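Local atomic coordinates of ficolin-3 (Homo sapiens, PDB entry 2J5Z), a protein that recognises carbohydrates in innate immunity through a calcium-holding fibrinogen-like domain, which here carries bound galactose. Residues Leu31-Gly36 and Asn87-Gln92; Trp99-Glu104 and Ala115-Phe120; Glu106-Asn111 and Gly210-Arg215. All coordinates share one frame; numbering follows the deposited sequence. Where two conformers were deposited one is given.

Contact 1 of 3, residues Leu31-Gly36 and Asn87-Gln92; sequences LCLPEG and NENLHQ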
loop_
_atom_site.group_PDB
_atom_site.type_symbol
_atom_site.label_atom_id
_atom_site.label_comp_id
_atom_site.label_asym_id
_atom_site.label_seq_id
_atom_site.Cartn_x
_atom_site.Cartn_y
_atom_site.Cartn_z
ATOM N N LEU A 31 4.652 9.366 13.494
ATOM C CA LEU A 31 5.452 9.666 14.673
ATOM C C LEU A 31 5.209 11.128 15.001
ATOM O O LEU A 31 4.878 11.910 14.120
ATOM C CB LEU A 31 6.948 9.490 14.409
ATOM C CG LEU A 31 7.516 8.173 13.896
ATOM C CD1 LEU A 31 9.037 8.199 13.951
ATOM C CD2 LEU A 31 6.967 7.008 14.708
ATOM N N CYS A 32 5.354 11.486 16.268
ATOM C CA CYS A 32 5.302 12.891 16.658
ATOM C C CYS A 32 6.741 13.323 16.890
ATOM O O CYS A 32 7.398 12.861 17.821
ATOM C CB CYS A 32 4.445 13.095 17.913
ATOM S SG CYS A 32 3.948 14.842 18.209
ATOM N N LEU A 33 7.239 14.175 15.999
ATOM C CA LEU A 33 8.603 14.682 16.084
ATOM C C LEU A 33 8.788 15.612 17.279
ATOM O O LEU A 33 7.825 16.214 17.759
ATOM C CB LEU A 33 8.965 15.431 14.803
ATOM C CG LEU A 33 8.967 14.604 13.513
ATOM C CD1 LEU A 33 9.177 15.513 12.331
ATOM C CD2 LEU A 33 10.063 13.565 13.580
ATOM N N PRO A 34 10.029 15.730 17.762
ATOM C CA PRO A 34 10.328 16.572 18.923
ATOM C C PRO A 34 9.738 17.979 18.797
ATOM O O PRO A 34 9.300 18.555 19.797
ATOM C CB PRO A 34 11.855 16.628 18.924
ATOM C CG PRO A 34 12.267 15.329 18.298
ATOM C CD PRO A 34 11.230 15.042 17.250
ATOM N N GLU A 35 9.698 18.522 17.582
ATOM C CA GLU A 35 9.166 19.882 17.382
ATOM C C GLU A 35 7.635 19.935 17.354
ATOM O O GLU A 35 7.050 21.005 17.189
ATOM C CB GLU A 35 9.752 20.542 16.118
ATOM C CG GLU A 35 9.085 20.121 14.806
ATOM C CD GLU A 35 9.680 20.815 13.594
ATOM O OE1 GLU A 35 10.724 21.503 13.738
ATOM O OE2 GLU A 35 9.108 20.666 12.489
ATOM N N GLY A 36 6.989 18.782 17.497
ATOM C CA GLY A 36 5.528 18.731 17.549
ATOM C C GLY A 36 4.861 18.650 16.191
ATOM O O GLY A 36 3.740 19.129 16.010
ATOM N N ASN A 87 16.159 14.624 4.482
ATOM C CA ASN A 87 17.279 14.929 5.364
ATOM C C ASN A 87 16.881 15.732 6.589
ATOM O O ASN A 87 17.391 15.492 7.689
ATOM C CB ASN A 87 18.371 15.664 4.588
ATOM C CG ASN A 87 19.040 14.785 3.554
ATOM O OD1 ASN A 87 18.948 13.562 3.609
ATOM N ND2 ASN A 87 19.716 15.410 2.603
ATOM N N GLU A 88 15.966 16.692 6.418
ATOM C CA GLU A 88 15.527 17.466 7.573
ATOM C C GLU A 88 14.799 16.598 8.613
ATOM O O GLU A 88 15.039 16.732 9.815
ATOM C CB GLU A 88 14.700 18.687 7.148
ATOM C CG GLU A 88 14.260 19.562 8.301
ATOM C CD GLU A 88 15.421 20.254 9.043
ATOM O OE1 GLU A 88 16.532 20.394 8.464
ATOM O OE2 GLU A 88 15.194 20.689 10.202
ATOM N N ASN A 89 13.950 15.686 8.147
ATOM C CA ASN A 89 13.304 14.695 9.016
ATOM C C ASN A 89 14.352 13.851 9.752
ATOM O O ASN A 89 14.289 13.666 10.982
ATOM C CB ASN A 89 12.368 13.807 8.179
ATOM C CG ASN A 89 11.112 14.535 7.757
ATOM O OD1 ASN A 89 10.591 15.362 8.509
ATOM N ND2 ASN A 89 10.608 14.230 6.558
ATOM N N LEU A 90 15.339 13.369 9.005
ATOM C CA LEU A 90 16.406 12.545 9.586
ATOM C C LEU A 90 17.232 13.319 10.609
ATOM O O LEU A 90 17.552 12.806 11.690
ATOM C CB LEU A 90 17.313 11.969 8.489
ATOM C CG LEU A 90 16.678 10.834 7.667
ATOM C CD1 LEU A 90 17.455 10.525 6.389
ATOM C CD2 LEU A 90 16.518 9.550 8.504
ATOM N N HIS A 91 17.570 14.570 10.292
ATOM C CA HIS A 91 18.234 15.387 11.301
ATOM C C HIS A 91 17.391 15.546 12.571
ATOM O O HIS A 91 17.898 15.414 13.697
ATOM C CB HIS A 91 18.558 16.782 10.740
ATOM C CG HIS A 91 19.111 17.706 11.776
ATOM N ND1 HIS A 91 18.405 18.780 12.283
ATOM C CD2 HIS A 91 20.289 17.681 12.441
ATOM C CE1 HIS A 91 19.138 19.390 13.200
ATOM N NE2 HIS A 91 20.286 18.744 13.315
ATOM N N GLN A 92 16.106 15.859 12.409
ATOM C CA GLN A 92 15.233 16.048 13.575
ATOM C C GLN A 92 15.068 14.771 14.400
ATOM O O GLN A 92 15.121 14.810 15.639
ATOM C CB GLN A 92 13.873 16.627 13.147
ATOM C CG GLN A 92 14.007 18.110 12.748
ATOM C CD GLN A 92 12.717 18.715 12.261
ATOM O OE1 GLN A 92 11.631 18.244 12.596
ATOM N NE2 GLN A 92 12.826 19.795 11.494
HETATM O O HOH W 1 10.528 21.387 10.239
HETATM O O HOH W 2 11.481 17.681 15.336
#

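Contact 2 of 3, residues Trp99-Glu104 and Ala115-Phe120; sequences WELRVE and AHYATF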
loop_
_atom_site.group_PDB
_atom_site.type_symbol
_atom_site.label_atom_id
_atom_site.label_comp_id
_atom_site.label_asym_id
_atom_site.label_seq_id
_atom_site.Cartn_x
_atom_site.Cartn_y
_atom_site.Cartn_z
ATOM N N TRP A 99 20.350 5.839 17.544
ATOM C CA TRP A 99 19.717 5.089 16.472
ATOM C C TRP A 99 20.756 4.276 15.720
ATOM O O TRP A 99 21.659 4.841 15.110
ATOM C CB TRP A 99 19.047 6.028 15.470
ATOM C CG TRP A 99 18.023 6.971 16.033
ATOM C CD1 TRP A 99 18.260 8.098 16.771
ATOM C CD2 TRP A 99 16.604 6.910 15.838
ATOM N NE1 TRP A 99 17.070 8.725 17.071
ATOM C CE2 TRP A 99 16.041 8.019 16.501
ATOM C CE3 TRP A 99 15.754 6.025 15.164
ATOM C CZ2 TRP A 99 14.666 8.258 16.523
ATOM C CZ3 TRP A 99 14.382 6.270 15.186
ATOM C CH2 TRP A 99 13.857 7.378 15.862
ATOM N N GLU A 100 20.623 2.958 15.759
ATOM C CA GLU A 100 21.517 2.084 15.017
ATOM C C GLU A 100 21.051 2.034 13.567
ATOM O O GLU A 100 19.852 2.134 13.296
ATOM C CB GLU A 100 21.502 0.677 15.623
ATOM C CG GLU A 100 20.111 0.103 15.729
ATOM C CD GLU A 100 20.034 -1.258 16.410
ATOM O OE1 GLU A 100 21.025 -2.025 16.356
ATOM O OE2 GLU A 100 18.954 -1.555 16.977
ATOM N N LEU A 101 22.001 1.913 12.646
ATOM C CA LEU A 101 21.692 1.813 11.225
ATOM C C LEU A 101 21.833 0.377 10.732
ATOM O O LEU A 101 22.884 -0.244 10.913
ATOM C CB LEU A 101 22.627 2.709 10.404
ATOM C CG LEU A 101 22.472 2.604 8.874
ATOM C CD1 LEU A 101 21.116 3.178 8.379
ATOM C CD2 LEU A 101 23.619 3.300 8.154
ATOM N N ARG A 102 20.774 -0.128 10.103
ATOM C CA ARG A 102 20.851 -1.365 9.338
ATOM C C ARG A 102 20.616 -1.077 7.859
ATOM O O ARG A 102 19.654 -0.379 7.497
ATOM C CB ARG A 102 19.811 -2.359 9.858
ATOM C CG ARG A 102 19.656 -3.600 9.007
ATOM C CD ARG A 102 18.717 -4.573 9.697
ATOM N NE ARG A 102 18.321 -5.667 8.817
ATOM C CZ ARG A 102 18.784 -6.909 8.912
ATOM N NH1 ARG A 102 19.648 -7.231 9.865
ATOM N NH2 ARG A 102 18.359 -7.838 8.060
ATOM N N VAL A 103 21.508 -1.594 7.019
ATOM C CA VAL A 103 21.370 -1.513 5.567
ATOM C C VAL A 103 21.073 -2.923 5.030
ATOM O O VAL A 103 21.782 -3.874 5.369
ATOM C CB VAL A 103 22.655 -0.956 4.922
ATOM C CG1 VAL A 103 22.603 -1.066 3.408
ATOM C CG2 VAL A 103 22.882 0.514 5.351
ATOM N N GLU A 104 20.017 -3.051 4.226
ATOM C CA GLU A 104 19.687 -4.326 3.575
ATOM C C GLU A 104 19.838 -4.258 2.058
ATOM O O GLU A 104 19.381 -3.317 1.418
ATOM C CB GLU A 104 18.253 -4.730 3.888
ATOM C CG GLU A 104 17.961 -4.970 5.344
ATOM C CD GLU A 104 16.558 -5.512 5.533
ATOM O OE1 GLU A 104 15.794 -5.488 4.541
ATOM O OE2 GLU A 104 16.230 -5.958 6.650
ATOM N N ALA A 115 24.491 -4.781 6.507
ATOM C CA ALA A 115 25.543 -4.035 7.188
ATOM C C ALA A 115 24.881 -3.309 8.350
ATOM O O ALA A 115 23.783 -2.762 8.208
ATOM C CB ALA A 115 26.205 -3.047 6.239
ATOM N N HIS A 116 25.543 -3.331 9.496
ATOM C CA HIS A 116 25.022 -2.679 10.680
ATOM C C HIS A 116 26.055 -1.705 11.206
ATOM O O HIS A 116 27.262 -1.955 11.107
ATOM C CB HIS A 116 24.664 -3.710 11.744
ATOM C CG HIS A 116 23.457 -4.523 11.403
ATOM N ND1 HIS A 116 23.445 -5.437 10.371
ATOM C CD2 HIS A 116 22.220 -4.560 11.954
ATOM C CE1 HIS A 116 22.249 -5.996 10.298
ATOM N NE2 HIS A 116 21.490 -5.485 11.250
ATOM N N TYR A 117 25.573 -0.583 11.737
ATOM C CA TYR A 117 26.454 0.433 12.332
ATOM C C TYR A 117 25.833 0.863 13.654
ATOM O O TYR A 117 24.609 0.982 13.761
ATOM C CB TYR A 117 26.626 1.643 11.400
ATOM C CG TYR A 117 27.274 1.283 10.084
ATOM C CD1 TYR A 117 28.654 1.391 9.918
ATOM C CD2 TYR A 117 26.509 0.817 9.007
ATOM C CE1 TYR A 117 29.261 1.055 8.709
ATOM C CE2 TYR A 117 27.109 0.464 7.798
ATOM C CZ TYR A 117 28.483 0.581 7.661
ATOM O OH TYR A 117 29.079 0.229 6.472
ATOM N N ALA A 118 26.672 1.091 14.661
ATOM C CA ALA A 118 26.191 1.312 16.019
ATOM C C ALA A 118 25.267 2.522 16.153
ATOM O O ALA A 118 24.292 2.484 16.919
ATOM C CB ALA A 118 27.390 1.465 16.973
ATOM N N THR A 119 25.610 3.605 15.452
ATOM C CA THR A 119 24.798 4.834 15.465
ATOM C C THR A 119 24.745 5.503 14.093
ATOM O O THR A 119 25.594 5.267 13.231
ATOM C CB THR A 119 25.304 5.897 16.496
ATOM O OG1 THR A 119 26.638 6.295 16.159
ATOM C CG2 THR A 119 25.273 5.358 17.935
ATOM N N PHE A 120 23.739 6.350 13.909
ATOM C CA PHE A 120 23.575 7.140 12.701
ATOM C C PHE A 120 22.927 8.460 13.105
ATOM O O PHE A 120 21.926 8.486 13.825
ATOM C CB PHE A 120 22.666 6.382 11.709
ATOM C CG PHE A 120 22.234 7.179 10.503
ATOM C CD1 PHE A 120 22.902 7.040 9.284
ATOM C CD2 PHE A 120 21.125 8.018 10.559
ATOM C CE1 PHE A 120 22.486 7.757 8.155
ATOM C CE2 PHE A 120 20.708 8.735 9.445
ATOM C CZ PHE A 120 21.371 8.597 8.243
HETATM O O HOH W 3 21.930 8.102 16.532
#

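Contact 3 of 3, residues Glu106-Asn111 and Gly210-Arg215; sequences EDFNGN and GHPYRR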
loop_
_atom_site.group_PDB
_atom_site.type_symbol
_atom_site.label_atom_id
_atom_site.label_comp_id
_atom_site.label_asym_id
_atom_site.label_seq_id
_atom_site.Cartn_x
_atom_site.Cartn_y
_atom_site.Cartn_z
ATOM N N GLU A 106 19.704 -6.579 -1.730
ATOM C CA GLU A 106 19.292 -7.815 -2.391
ATOM C C GLU A 106 19.712 -7.789 -3.847
ATOM O O GLU A 106 19.390 -6.853 -4.566
ATOM C CB GLU A 106 17.785 -8.022 -2.271
ATOM C CG GLU A 106 17.325 -9.369 -2.813
ATOM C CD GLU A 106 15.832 -9.566 -2.697
ATOM O OE1 GLU A 106 15.284 -9.380 -1.589
ATOM O OE2 GLU A 106 15.205 -9.913 -3.720
ATOM N N ASP A 107 20.455 -8.807 -4.276
ATOM C CA ASP A 107 20.894 -8.875 -5.660
ATOM C C ASP A 107 19.820 -9.535 -6.523
ATOM O O ASP A 107 18.746 -9.889 -6.029
ATOM C CB ASP A 107 22.260 -9.583 -5.798
ATOM C CG ASP A 107 22.221 -11.059 -5.397
ATOM O OD1 ASP A 107 21.129 -11.670 -5.373
ATOM O OD2 ASP A 107 23.308 -11.620 -5.104
ATOM N N PHE A 108 20.124 -9.697 -7.805
ATOM C CA PHE A 108 19.160 -10.212 -8.778
ATOM C C PHE A 108 18.906 -11.708 -8.641
ATOM O O PHE A 108 18.043 -12.262 -9.322
ATOM C CB PHE A 108 19.608 -9.852 -10.193
ATOM C CG PHE A 108 19.751 -8.371 -10.418
ATOM C CD1 PHE A 108 18.632 -7.576 -10.599
ATOM C CD2 PHE A 108 21.001 -7.774 -10.434
ATOM C CE1 PHE A 108 18.754 -6.219 -10.802
ATOM C CE2 PHE A 108 21.132 -6.416 -10.636
ATOM C CZ PHE A 108 20.004 -5.632 -10.819
ATOM N N ASN A 109 19.650 -12.360 -7.757
ATOM C CA ASN A 109 19.412 -13.762 -7.459
ATOM C C ASN A 109 18.471 -13.913 -6.279
ATOM O O ASN A 109 17.972 -15.002 -6.006
ATOM C CB ASN A 109 20.729 -14.488 -7.168
ATOM C CG ASN A 109 21.497 -14.839 -8.425
ATOM O OD1 ASN A 109 21.363 -14.185 -9.464
ATOM N ND2 ASN A 109 22.318 -15.877 -8.336
ATOM N N GLY A 110 18.229 -12.810 -5.574
ATOM C CA GLY A 110 17.430 -12.854 -4.359
ATOM C C GLY A 110 18.258 -13.096 -3.110
ATOM O O GLY A 110 17.708 -13.299 -2.030
ATOM N N ASN A 111 19.583 -13.082 -3.261
ATOM C CA ASN A 111 20.507 -13.215 -2.133
ATOM C C ASN A 111 20.498 -11.934 -1.313
ATOM O O ASN A 111 20.686 -10.852 -1.858
ATOM C CB ASN A 111 21.912 -13.478 -2.629
ATOM N N GLY A 210 29.741 -0.578 -10.050
ATOM C CA GLY A 210 29.310 -1.003 -11.381
ATOM C C GLY A 210 28.524 -2.301 -11.386
ATOM O O GLY A 210 28.135 -2.795 -12.446
ATOM N N HIS A 211 28.294 -2.863 -10.205
ATOM C CA HIS A 211 27.545 -4.110 -10.080
ATOM C C HIS A 211 26.450 -4.008 -9.005
ATOM O O HIS A 211 26.660 -4.354 -7.833
ATOM C CB HIS A 211 28.495 -5.279 -9.826
ATOM C CG HIS A 211 29.656 -5.318 -10.775
ATOM N ND1 HIS A 211 29.507 -5.565 -12.124
ATOM C CD2 HIS A 211 30.982 -5.133 -10.572
ATOM C CE1 HIS A 211 30.691 -5.535 -12.711
ATOM N NE2 HIS A 211 31.604 -5.272 -11.791
ATOM N N PRO A 212 25.261 -3.547 -9.422
ATOM C CA PRO A 212 24.205 -3.043 -8.539
ATOM C C PRO A 212 23.258 -4.070 -7.918
ATOM O O PRO A 212 23.301 -5.266 -8.233
ATOM C CB PRO A 212 23.415 -2.130 -9.472
ATOM C CG PRO A 212 23.475 -2.863 -10.784
ATOM C CD PRO A 212 24.862 -3.477 -10.841
ATOM N N TYR A 213 22.389 -3.572 -7.040
ATOM C CA TYR A 213 21.418 -4.382 -6.328
ATOM C C TYR A 213 20.000 -4.114 -6.838
ATOM O O TYR A 213 19.709 -3.032 -7.344
ATOM C CB TYR A 213 21.493 -4.072 -4.829
ATOM C CG TYR A 213 22.825 -4.469 -4.234
ATOM C CD1 TYR A 213 23.006 -5.732 -3.697
ATOM C CD2 TYR A 213 23.910 -3.590 -4.251
ATOM C CE1 TYR A 213 24.235 -6.111 -3.152
ATOM C CE2 TYR A 213 25.141 -3.961 -3.721
ATOM C CZ TYR A 213 25.293 -5.218 -3.177
ATOM O OH TYR A 213 26.510 -5.592 -2.653
ATOM N N ARG A 214 19.143 -5.119 -6.687
ATOM C CA ARG A 214 17.742 -5.075 -7.106
ATOM C C ARG A 214 16.861 -4.354 -6.082
ATOM O O ARG A 214 15.945 -3.610 -6.445
ATOM C CB ARG A 214 17.236 -6.511 -7.320
ATOM C CG ARG A 214 15.734 -6.655 -7.523
ATOM C CD ARG A 214 15.355 -8.102 -7.831
ATOM N NE ARG A 214 15.670 -8.474 -9.212
ATOM C CZ ARG A 214 15.693 -9.726 -9.664
ATOM N NH1 ARG A 214 15.423 -10.735 -8.845
ATOM N NH2 ARG A 214 15.988 -9.970 -10.936
ATOM N N ARG A 215 17.148 -4.586 -4.805
ATOM C CA ARG A 215 16.378 -4.004 -3.703
ATOM C C ARG A 215 17.306 -3.548 -2.589
ATOM O O ARG A 215 18.234 -4.263 -2.216
ATOM C CB ARG A 215 15.394 -5.022 -3.131
ATOM C CG ARG A 215 14.405 -5.600 -4.150
ATOM C CD ARG A 215 13.560 -6.704 -3.524
ATOM N NE ARG A 215 12.800 -6.208 -2.382
ATOM C CZ ARG A 215 11.530 -5.816 -2.439
ATOM N NH1 ARG A 215 10.861 -5.866 -3.585
ATOM N NH2 ARG A 215 10.925 -5.379 -1.344
#

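Contact 1 of 3, residues Leu31-Gly36 and Asn87-Gln92
Gln-92 reaches across from its helix to the turn that carries Leu-33, Pro-34 and Glu-35. Its CG stands anti to the carbonyl carbon (chi1 -73°) and the chain beyond is straight, so CB and CG act as a plain spacer that lifts the amide toward the turn; beneath them the backbone O meets Pro-34 CG. At the end of the chain, CD faces the carboxylate of Glu-35, the two flat groups being turned 51° apart. Gln-92 OE1 packs 3.7 Å from Leu-33 CD1 and accepts a hydrogen from water 2, which in turn accepts from Glu-35 N at 3.0 Å. This joins helix 87-94 to the type I beta turn Leu-33 to Gly-36, which follows strand 28-32, an outer strand of the fibrinogen-like domain's sheet; Gly-36 suits the turn's last place because its phi is positive. Gln-92 NE2 donates to Glu-88 OE2, one helical turn back, at 2.8 Å (160°), and to water 1, which gives a hydrogen to Glu-35 OE2. Both ends of the amide are used, as OE1 also accepts from Arg-37 NH2; Arg-37 NE forms a salt bridge with Glu-35 OE2, letting these two acceptors lie close, and NH1 bonds Asn-89 OD1.

Contact 2 of 3, residues Trp99-Glu104 and Ala115-Phe120
Leu-101 to Glu-104 and Ala-115 to Tyr-117 run antiparallel, their short axes 4.8 Å apart at 168°, as the two arms of a beta hairpin in the main antiparallel sheet of the fibrinogen-like domain. Leu-101 with Tyr-117 and Val-103 with Ala-115 are hydrogen-bonded pairs; the straightest bond runs from Val-103 N to Ala-115 O, 2.8 Å at 174°. Arg-102 and His-116 form the non-hydrogen-bonded pair between them. Past Tyr-117 the pairing slips: Glu-100 lies nearest Thr-119, and the bond from Phe-120 N to Trp-99 O is weak and bent (121°).

The face of Leu-101, Val-103, Ala-115 and Tyr-117 is largely apolar. Leu-101 has its CG swung anti to the backbone N, and its CD2 lies 3.9 Å from Tyr-117 CD2 and 4.0 Å from Phe-120 CD1, so that this one methyl touches both rings. Val-103 CB meets the small Ala-115 CB at 4.3 Å. The Tyr-117 hydroxyl is hydrogen-bonded to Asp-143 OD1.

The other face is charged. Arg-102 stretches out to NE and grips Glu-104 OE2 side-on with NE and NH2, both near the guanidinium plane, while NH1 makes a salt bridge to Glu-48. Arg-102 CB lies over the His-116 ring, off-centre, a CH-pi contact to be held lightly because that ring has two conformers and its orientation is doubtful. At the slipped end, water 3 accepts from Trp-99 N at 2.9 Å and donates to Phe-120 O at 2.7 Å.

Contact 3 of 3, residues Glu106-Asn111 and Gly210-Arg215
Arg-214 leaves its backbone extended (chi1 170°) and then bends at chi3 (-77°), while Phe-108 turns its CG anti to the carbonyl carbon (chi1 -59°), and together these torsions bring the arginine and the phenylalanine against each other. In one of the two conformers of Arg-214, the guanidinium lies with a face over Phe-108 CA and stands nearly perpendicular to the ring; Arg-214 NE comes 3.4 Å from Phe-108 CD1. The ring's own face lies against the partner backbone at Arg-214 N, offset toward the rim, and Phe-108 CE2 approaches Pro-212 O at 3.4 Å.

Next to this packing, Glu-106 O accepts from both Arg-214 N (2.8 Å) and Arg-215 N (3.2 Å), and Glu-106 N donates to Arg-215 O at 2.8 Å. Two residues facing one make a classic beta bulge. The side chains of Glu-106 and Arg-215 run side by side, but OE1 of Glu-106 stays 4.1 Å from Arg-215 NE, too far for a salt bridge.

Asp-107 shapes the type I turn to Gly-110: its OD1 accepts from Asn-109 N (2.9 Å), an Asx turn, and from Asn-111 N (3.0 Å), the two donors arriving on opposite sides of the carboxylate plane. Gly-110 closes it at a positive phi, where a CB would press on the preceding carbonyl O. Tyr-213 sets its ring edge to Glu-106 O and bonds Arg-207 N through its hydroxyl. Val-209 of the galactose pocket immediately precedes Gly-210, and the segment then runs into strand 215-220, beside the loop that links strands 101-106 and 112-122.

Contact 2 is the buried one, whereas contacts 1 and 3 are partly buried and lie on opposite sides of the chain's centre, about 31 Å apart between centres. Contacts 2 and 3 share one hairpin: the first pairs its arms, and the second ties the loop joining them to the segment that enters strand 215-220, itself paired with strand 101-106. Contact 1 instead sets a helix against a turn beyond the end of an edge strand, and that helix precedes strand 101-106 in the chain. The chemistry follows: regular backbone bonds and an apolar face at contact 2, bulged pairing with arginine and aromatic packing at contact 3, and water-bridged polar groups without direct hydrogen bonds at contact 1.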